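Local coordinates for ribosome-inactivating protein (Lychnis chalcedonica, PDB 2G5X) that belongs to the plant ribosome-inactivating proteins, a family named for putting ribosomes out of action, and folds as a single compact chain, at residues A[69-74]-A[89-94]; A[120-125]-A[156-161]. One frame throughout, in Å; residues are numbered along the deposited sequence.

Contact 1 of 2, residues A[69-74]-A[89-94]; sequences YLVGFQ and SDEYRA
Glu91 lays its bent side chain over the isopropyl group of Val71, the two running at about a right angle to each other. The valine belongs to strand 69-76 of the mixed beta-sheet in the ribosome-inactivating protein fold, whereas the glutamate sits in the turn that follows strand 83-87 and leads into the short helix 92-95. The backbones approach most closely at this pair, with 6.3 Å between Val71 CA and Glu91 CA. Glu91 CG lies 4.0 Å from Val71 CG1, and the carboxylate carbon CD rests 3.8 Å from the same Val71 CG1, so the aliphatic stem and the root of the acid group share one methyl. A bend at chi2 (-73°) brings CD in over Val71 CG1, and from there Glu91 OE2 extends toward Tyr69, 4.1 Å from its ring atom CE1. Ring and carboxylate planes stand 55° apart, and the oxygen comes up to the ring obliquely, a loose approach with no hydrogen bond. Tyr69 has CG anti to its backbone nitrogen (chi1 -167°), which swings the ring to the Glu91 side of the strand.

No hydrogen bond crosses between the two segments, and the polar ends find partners elsewhere. Glu91 OE1 forms a salt bridge with Arg64 on the adjoining strand 58-64, an arrangement that probably favours the charged form of the acid. Arg64 also touches the side chain of Val71. Tyr69 OH and Asp90 OD2 both hydrogen-bond to Ser117, joining strand and turn to the segment ahead of helix 119-126. At the base of the glutamate side chain, Glu91 CB stands 4.0 Å from the carbonyl oxygen Val71 O.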
ATOM      1  N   TYR A  69      -3.680  -6.100  -1.015  1.00  7.80           N
ATOM      2  CA  TYR A  69      -2.329  -6.657  -1.102  1.00  8.94           C
ATOM      3  C   TYR A  69      -1.579  -6.132  -2.339  1.00  8.65           C
ATOM      4  O   TYR A  69      -2.086  -6.213  -3.453  1.00  9.08           O
ATOM      5  CB  TYR A  69      -2.455  -8.181  -1.146  1.00 10.78           C
ATOM      6  CG  TYR A  69      -1.179  -8.947  -0.934  1.00 13.85           C
ATOM      7  CD1 TYR A  69      -0.423  -9.391  -2.018  1.00 15.64           C
ATOM      8  CD2 TYR A  69      -0.737  -9.253   0.350  1.00 14.80           C
ATOM      9  CE1 TYR A  69       0.741 -10.124  -1.827  1.00 17.11           C
ATOM     10  CE2 TYR A  69       0.427  -9.987   0.554  1.00 17.14           C
ATOM     11  CZ  TYR A  69       1.159 -10.420  -0.537  1.00 16.47           C
ATOM     12  OH  TYR A  69       2.305 -11.153  -0.341  1.00 17.49           O
ATOM     13  N   LEU A  70      -0.371  -5.599  -2.140  1.00  7.74           N
ATOM     14  CA  LEU A  70       0.430  -5.056  -3.248  1.00  6.51           C
ATOM     15  C   LEU A  70       1.029  -6.153  -4.136  1.00  6.62           C
ATOM     16  O   LEU A  70       1.768  -7.015  -3.655  1.00  5.54           O
ATOM     17  CB  LEU A  70       1.561  -4.173  -2.700  1.00  7.92           C
ATOM     18  CG  LEU A  70       2.456  -3.486  -3.742  1.00  7.44           C
ATOM     19  CD1 LEU A  70       1.660  -2.424  -4.488  1.00  9.14           C
ATOM     20  CD2 LEU A  70       3.665  -2.859  -3.057  1.00  8.25           C
ATOM     21  N   VAL A  71       0.725  -6.109  -5.433  1.00  5.64           N
ATOM     22  CA  VAL A  71       1.229  -7.120  -6.363  1.00  6.38           C
ATOM     23  C   VAL A  71       2.300  -6.636  -7.342  1.00  7.27           C
ATOM     24  O   VAL A  71       2.921  -7.449  -8.029  1.00  5.57           O
ATOM     25  CB  VAL A  71       0.075  -7.756  -7.184  1.00  7.45           C
ATOM     26  CG1 VAL A  71      -0.961  -8.376  -6.241  1.00  7.50           C
ATOM     27  CG2 VAL A  71      -0.575  -6.707  -8.082  1.00  8.31           C
ATOM     28  N   GLY A  72       2.523  -5.326  -7.405  1.00  6.11           N
ATOM     29  CA  GLY A  72       3.526  -4.792  -8.314  1.00  7.56           C
ATOM     30  C   GLY A  72       3.343  -3.309  -8.580  1.00  5.94           C
ATOM     31  O   GLY A  72       2.528  -2.657  -7.925  1.00  6.66           O
ATOM     32  N   PHE A  73       4.093  -2.774  -9.542  1.00  6.14           N
ATOM     33  CA  PHE A  73       3.998  -1.356  -9.884  1.00  5.84           C
ATOM     34  C   PHE A  73       4.418  -1.064 -11.327  1.00  5.82           C
ATOM     35  O   PHE A  73       5.061  -1.886 -11.982  1.00  6.95           O
ATOM     36  CB  PHE A  73       4.858  -0.514  -8.933  1.00  5.73           C
ATOM     37  CG  PHE A  73       6.339  -0.754  -9.072  1.00  6.28           C
ATOM     38  CD1 PHE A  73       6.970  -1.753  -8.337  1.00  7.80           C
ATOM     39  CD2 PHE A  73       7.100   0.007  -9.958  1.00  6.16           C
ATOM     40  CE1 PHE A  73       8.335  -1.992  -8.482  1.00  8.43           C
ATOM     41  CE2 PHE A  73       8.466  -0.222 -10.112  1.00  7.92           C
ATOM     42  CZ  PHE A  73       9.087  -1.225  -9.372  1.00  7.66           C
ATOM     43  N   GLN A  74       4.054   0.122 -11.806  1.00  5.99           N
ATOM     44  CA  GLN A  74       4.371   0.557 -13.163  1.00  5.96           C
ATOM     45  C   GLN A  74       5.194   1.848 -13.169  1.00  6.29           C
ATOM     46  O   GLN A  74       4.859   2.802 -12.470  1.00  7.53           O
ATOM     47  CB  GLN A  74       3.064   0.780 -13.941  1.00  6.46           C
ATOM     48  CG  GLN A  74       3.194   1.605 -15.215  1.00  7.90           C
ATOM     49  CD  GLN A  74       1.835   2.009 -15.765  1.00  8.54           C
ATOM     50  OE1 GLN A  74       1.168   1.230 -16.447  1.00  9.73           O
ATOM     51  NE2 GLN A  74       1.413   3.227 -15.451  1.00  8.96           N
ATOM     52  N   SER A  89       7.867 -11.369  -8.133  1.00  7.45           N
ATOM     53  CA  SER A  89       8.180 -12.702  -8.633  1.00  8.97           C
ATOM     54  C   SER A  89       7.130 -13.773  -8.362  1.00  8.58           C
ATOM     55  O   SER A  89       6.989 -14.705  -9.153  1.00  8.67           O
ATOM     56  CB  SER A  89       9.530 -13.166  -8.080  1.00  8.49           C
ATOM     57  OG  SER A  89       9.475 -13.334  -6.675  1.00 11.21           O
ATOM     58  N   ASP A  90       6.398 -13.647  -7.256  1.00  9.55           N
ATOM     59  CA  ASP A  90       5.383 -14.637  -6.903  1.00  9.34           C
ATOM     60  C   ASP A  90       3.988 -14.312  -7.430  1.00 10.56           C
ATOM     61  O   ASP A  90       3.045 -15.066  -7.209  1.00  9.27           O
ATOM     62  CB  ASP A  90       5.348 -14.839  -5.379  1.00  9.94           C
ATOM     63  CG  ASP A  90       5.016 -13.566  -4.619  1.00 11.35           C
ATOM     64  OD1 ASP A  90       5.283 -12.464  -5.139  1.00 10.33           O
ATOM     65  OD2 ASP A  90       4.503 -13.673  -3.484  1.00 11.97           O
ATOM     66  N   GLU A  91       3.867 -13.190  -8.135  1.00  8.86           N
ATOM     67  CA  GLU A  91       2.594 -12.779  -8.719  1.00  8.58           C
ATOM     68  C   GLU A  91       2.709 -12.747 -10.245  1.00  7.39           C
ATOM     69  O   GLU A  91       1.698 -12.700 -10.949  1.00  7.46           O
ATOM     70  CB  GLU A  91       2.201 -11.383  -8.221  1.00  8.75           C
ATOM     71  CG  GLU A  91       1.749 -11.302  -6.763  1.00  9.22           C
ATOM     72  CD  GLU A  91       0.361 -11.883  -6.527  1.00 11.97           C
ATOM     73  OE1 GLU A  91      -0.348 -12.182  -7.512  1.00 11.12           O
ATOM     74  OE2 GLU A  91      -0.027 -12.031  -5.346  1.00  9.98           O
ATOM     75  N   TYR A  92       3.942 -12.788 -10.748  1.00  7.26           N
ATOM     76  CA  TYR A  92       4.205 -12.723 -12.190  1.00  9.03           C
ATOM     77  C   TYR A  92       3.517 -13.789 -13.046  1.00  9.44           C
ATOM     78  O   TYR A  92       2.888 -13.464 -14.053  1.00  9.89           O
ATOM     79  CB  TYR A  92       5.718 -12.768 -12.452  1.00  7.35           C
ATOM     80  CG  TYR A  92       6.105 -12.575 -13.905  1.00  9.29           C
ATOM     81  CD1 TYR A  92       6.203 -11.299 -14.460  1.00  9.17           C
ATOM     82  CD2 TYR A  92       6.363 -13.672 -14.726  1.00 10.58           C
ATOM     83  CE1 TYR A  92       6.554 -11.122 -15.806  1.00 13.13           C
ATOM     84  CE2 TYR A  92       6.708 -13.508 -16.067  1.00 12.05           C
ATOM     85  CZ  TYR A  92       6.802 -12.234 -16.601  1.00 13.07           C
ATOM     86  OH  TYR A  92       7.139 -12.076 -17.928  1.00 15.62           O
ATOM     87  N   ARG A  93       3.634 -15.056 -12.667  1.00  8.75           N
ATOM     88  CA  ARG A  93       3.008 -16.110 -13.460  1.00  9.78           C
ATOM     89  C   ARG A  93       1.494 -15.954 -13.581  1.00 10.88           C
ATOM     90  O   ARG A  93       0.925 -16.199 -14.645  1.00 11.35           O
ATOM     91  CB  ARG A  93       3.335 -17.495 -12.886  1.00 10.65           C
ATOM     92  CG  ARG A  93       4.808 -17.876 -12.954  1.00 10.85           C
ATOM     93  CD  ARG A  93       5.371 -17.774 -14.376  1.00 11.03           C
ATOM     94  NE  ARG A  93       6.715 -18.337 -14.454  1.00  9.98           N
ATOM     95  CZ  ARG A  93       6.981 -19.619 -14.693  1.00 11.98           C
ATOM     96  NH1 ARG A  93       5.992 -20.481 -14.892  1.00 13.65           N
ATOM     97  NH2 ARG A  93       8.239 -20.044 -14.707  1.00 10.86           N
ATOM     98  N   ALA A  94       0.841 -15.530 -12.504  1.00  9.81           N
ATOM     99  CA  ALA A  94      -0.608 -15.379 -12.526  1.00  9.78           C
ATOM    100  C   ALA A  94      -1.127 -14.106 -13.185  1.00  9.79           C
ATOM    101  O   ALA A  94      -2.205 -14.115 -13.784  1.00  8.86           O
ATOM    102  CB  ALA A  94      -1.156 -15.478 -11.104  1.00 11.73           C
TER

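Contact 2 of 2, residues A[120-125]-A[156-161]; sequences TDLQNK and NVAKFA
Leu122 reaches from helix 119-126 to helix 154-173 through one branch of its side chain, within the helical part of the ribosome-inactivating protein fold. Its CB points neither at nor away from the other helix; CG then leaves anti to the carbonyl carbon (chi1 -74°) and carries the fork inward. Of the two methyls, CD2 makes the contact: it lies 4.0 Å from both Ala161 CB and Ala158 CA, touching two alanines one helical turn apart. Leu162 and Ile165 of the same long helix also pack against this leucine, extending the apolar surface around it.

The small alanine side chains permit a close approach. The short helical segments pass 8.2 Å apart at their axes, with 123° between their N-to-C directions, and Leu122 CA comes within 5.0 Å of Ala158 CA. Ala158 CB points into the neighbouring helix and meets its backbone directly, 3.4 Å from the carbonyl oxygen Leu122 O, while on the next turn Lys125 CB is 3.5 Å from the same methyl. Ala126 adds another contact to Ala158 from this helix.

Lys125 is divided in its role. Its CB faces the partner helix and packs on alanine, but the chain bends at chi2 (56°) and leads the ammonium group away from the interface to Asp121, one turn earlier on its own helix. The resulting salt bridge should help to keep both groups charged. Asp121 has a second partner through OD2, the backbone N of Ala116, and its carboxylate thus connects the helix to the preceding loop. The lysine is received on the syn lone pair of Asp121 OD1, with NZ 2.9 Å from that oxygen.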
ATOM      1  N   THR A 120       7.704 -11.546   4.451  1.00 10.61           N
ATOM      2  CA  THR A 120       8.934 -12.279   4.725  1.00 10.67           C
ATOM      3  C   THR A 120      10.037 -12.004   3.702  1.00  9.71           C
ATOM      4  O   THR A 120      11.163 -11.665   4.080  1.00  9.98           O
ATOM      5  CB  THR A 120       8.683 -13.802   4.790  1.00 12.37           C
ATOM      6  OG1 THR A 120       8.024 -14.233   3.595  1.00 13.99           O
ATOM      7  CG2 THR A 120       7.827 -14.147   5.996  1.00 12.61           C
ATOM      8  N   ASP A 121       9.729 -12.132   2.413  1.00  9.23           N
ATOM      9  CA  ASP A 121      10.754 -11.897   1.398  1.00  8.93           C
ATOM     10  C   ASP A 121      11.115 -10.420   1.261  1.00  9.09           C
ATOM     11  O   ASP A 121      12.276 -10.086   1.020  1.00  8.36           O
ATOM     12  CB  ASP A 121      10.328 -12.447   0.030  1.00 10.08           C
ATOM     13  CG  ASP A 121      11.502 -12.577  -0.932  1.00 10.48           C
ATOM     14  OD1 ASP A 121      12.508 -13.215  -0.558  1.00 13.71           O
ATOM     15  OD2 ASP A 121      11.430 -12.046  -2.059  1.00 12.24           O
ATOM     16  N   LEU A 122      10.128  -9.539   1.406  1.00  8.51           N
ATOM     17  CA  LEU A 122      10.394  -8.109   1.303  1.00  7.40           C
ATOM     18  C   LEU A 122      11.422  -7.677   2.345  1.00  7.81           C
ATOM     19  O   LEU A 122      12.350  -6.929   2.036  1.00  6.75           O
ATOM     20  CB  LEU A 122       9.104  -7.300   1.474  1.00  6.24           C
ATOM     21  CG  LEU A 122       8.132  -7.328   0.290  1.00  7.52           C
ATOM     22  CD1 LEU A 122       6.854  -6.588   0.666  1.00  7.62           C
ATOM     23  CD2 LEU A 122       8.780  -6.679  -0.936  1.00  9.04           C
ATOM     24  N   GLN A 123      11.261  -8.153   3.577  1.00  6.46           N
ATOM     25  CA  GLN A 123      12.195  -7.804   4.642  1.00  7.85           C
ATOM     26  C   GLN A 123      13.567  -8.438   4.398  1.00  7.71           C
ATOM     27  O   GLN A 123      14.596  -7.826   4.692  1.00  7.82           O
ATOM     28  CB  GLN A 123      11.635  -8.231   6.006  1.00  8.06           C
ATOM     29  CG  GLN A 123      10.349  -7.501   6.391  1.00  9.61           C
ATOM     30  CD  GLN A 123       9.695  -8.049   7.651  1.00 10.62           C
ATOM     31  OE1 GLN A 123       9.911  -7.545   8.757  1.00 10.91           O
ATOM     32  NE2 GLN A 123       8.892  -9.093   7.487  1.00 11.03           N
ATOM     33  N   ASN A 124      13.586  -9.655   3.854  1.00  7.29           N
ATOM     34  CA  ASN A 124      14.853 -10.325   3.571  1.00  9.50           C
ATOM     35  C   ASN A 124      15.643  -9.577   2.496  1.00  9.55           C
ATOM     36  O   ASN A 124      16.859  -9.415   2.608  1.00  9.46           O
ATOM     37  CB  ASN A 124      14.620 -11.775   3.124  1.00 11.81           C
ATOM     38  CG  ASN A 124      14.186 -12.681   4.269  1.00 14.31           C
ATOM     39  OD1 ASN A 124      14.619 -12.510   5.407  1.00 17.66           O
ATOM     40  ND2 ASN A 124      13.346 -13.663   3.963  1.00 18.24           N
ATOM     41  N   LYS A 125      14.952  -9.112   1.459  1.00  9.76           N
ATOM     42  CA  LYS A 125      15.607  -8.378   0.377  1.00 10.39           C
ATOM     43  C   LYS A 125      16.036  -6.976   0.800  1.00 10.28           C
ATOM     44  O   LYS A 125      17.116  -6.511   0.428  1.00 12.63           O
ATOM     45  CB  LYS A 125      14.678  -8.274  -0.841  1.00 12.70           C
ATOM     46  CG  LYS A 125      14.924  -9.322  -1.920  1.00 17.18           C
ATOM     47  CD  LYS A 125      14.825 -10.727  -1.373  1.00 17.06           C
ATOM     48  CE  LYS A 125      15.110 -11.754  -2.457  1.00 18.76           C
ATOM     49  NZ  LYS A 125      15.046 -13.132  -1.915  1.00 18.63           N
ATOM     50  N   ASN A 156      16.540  -2.231  -3.408  1.00  8.62           N
ATOM     51  CA  ASN A 156      15.832  -0.995  -3.727  1.00  9.25           C
ATOM     52  C   ASN A 156      14.331  -1.218  -3.908  1.00  7.38           C
ATOM     53  O   ASN A 156      13.517  -0.463  -3.371  1.00  7.74           O
ATOM     54  CB  ASN A 156      16.417  -0.339  -4.981  1.00  9.86           C
ATOM     55  CG  ASN A 156      17.825   0.189  -4.764  1.00 14.86           C
ATOM     56  OD1 ASN A 156      18.196   0.579  -3.651  1.00 16.01           O
ATOM     57  ND2 ASN A 156      18.612   0.229  -5.835  1.00 14.80           N
ATOM     58  N   VAL A 157      13.961  -2.253  -4.654  1.00  6.07           N
ATOM     59  CA  VAL A 157      12.549  -2.539  -4.872  1.00  6.60           C
ATOM     60  C   VAL A 157      11.841  -2.912  -3.570  1.00  6.58           C
ATOM     61  O   VAL A 157      10.752  -2.413  -3.283  1.00  5.16           O
ATOM     62  CB  VAL A 157      12.362  -3.686  -5.891  1.00  6.50           C
ATOM     63  CG1 VAL A 157      10.898  -4.119  -5.935  1.00  8.75           C
ATOM     64  CG2 VAL A 157      12.817  -3.227  -7.274  1.00  7.13           C
ATOM     65  N   ALA A 158      12.465  -3.784  -2.783  1.00  6.25           N
ATOM     66  CA  ALA A 158      11.876  -4.224  -1.517  1.00  7.39           C
ATOM     67  C   ALA A 158      11.651  -3.081  -0.528  1.00  7.92           C
ATOM     68  O   ALA A 158      10.620  -3.026   0.141  1.00  7.63           O
ATOM     69  CB  ALA A 158      12.756  -5.297  -0.879  1.00  7.35           C
ATOM     70  N   LYS A 159      12.618  -2.172  -0.434  1.00  8.16           N
ATOM     71  CA  LYS A 159      12.508  -1.045   0.485  1.00  8.13           C
ATOM     72  C   LYS A 159      11.374  -0.118   0.067  1.00  7.41           C
ATOM     73  O   LYS A 159      10.570   0.305   0.898  1.00  5.73           O
ATOM     74  CB  LYS A 159      13.830  -0.277   0.527  1.00 11.75           C
ATOM     75  CG  LYS A 159      14.947  -1.003   1.245  1.00 18.91           C
ATOM     76  CD  LYS A 159      15.981  -0.011   1.752  1.00 22.16           C
ATOM     77  CE  LYS A 159      15.337   1.149   2.482  1.00 23.66           C
ATOM     78  NZ  LYS A 159      16.357   1.892   3.276  1.00 27.37           N
ATOM     79  N   PHE A 160      11.311   0.186  -1.227  1.00  6.30           N
ATOM     80  CA  PHE A 160      10.265   1.047  -1.767  1.00  5.27           C
ATOM     81  C   PHE A 160       8.891   0.426  -1.499  1.00  6.33           C
ATOM     82  O   PHE A 160       7.951   1.114  -1.102  1.00  5.88           O
ATOM     83  CB  PHE A 160      10.466   1.233  -3.278  1.00  6.90           C
ATOM     84  CG  PHE A 160       9.295   1.873  -3.973  1.00  6.27           C
ATOM     85  CD1 PHE A 160       8.943   3.189  -3.702  1.00  7.23           C
ATOM     86  CD2 PHE A 160       8.530   1.149  -4.883  1.00  7.01           C
ATOM     87  CE1 PHE A 160       7.842   3.778  -4.325  1.00  8.52           C
ATOM     88  CE2 PHE A 160       7.425   1.730  -5.511  1.00  8.37           C
ATOM     89  CZ  PHE A 160       7.082   3.046  -5.230  1.00  6.53           C
ATOM     90  N   ALA A 161       8.782  -0.880  -1.715  1.00  5.53           N
ATOM     91  CA  ALA A 161       7.522  -1.589  -1.501  1.00  5.19           C
ATOM     92  C   ALA A 161       7.071  -1.583  -0.037  1.00  5.45           C
ATOM     93  O   ALA A 161       5.904  -1.341   0.257  1.00  4.77           O
ATOM     94  CB  ALA A 161       7.646  -3.027  -1.997  1.00  5.39           C
TER

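Overall arrangement
From the N terminus, strand 3-5 and helix 10-25 precede strands 45-51 and 58-64; the chain then runs through 69-76 and 83-87 before contact 1 closes the first loop, bringing the turn ahead of helix 92-95 back onto the sheet. Contact 2 opens later and closes over 30 intervening residues that include helix 137-145, joining helix 119-126 to helix 154-173. The two loops follow in series and neither nest nor cross. Their centres are 13 Å apart, yet they meet directly: Leu70 packs on Ala161 and Phe73 on Val157. Helix 154-173 therefore links the two, with the sheet and helix 119-126 both packed against it.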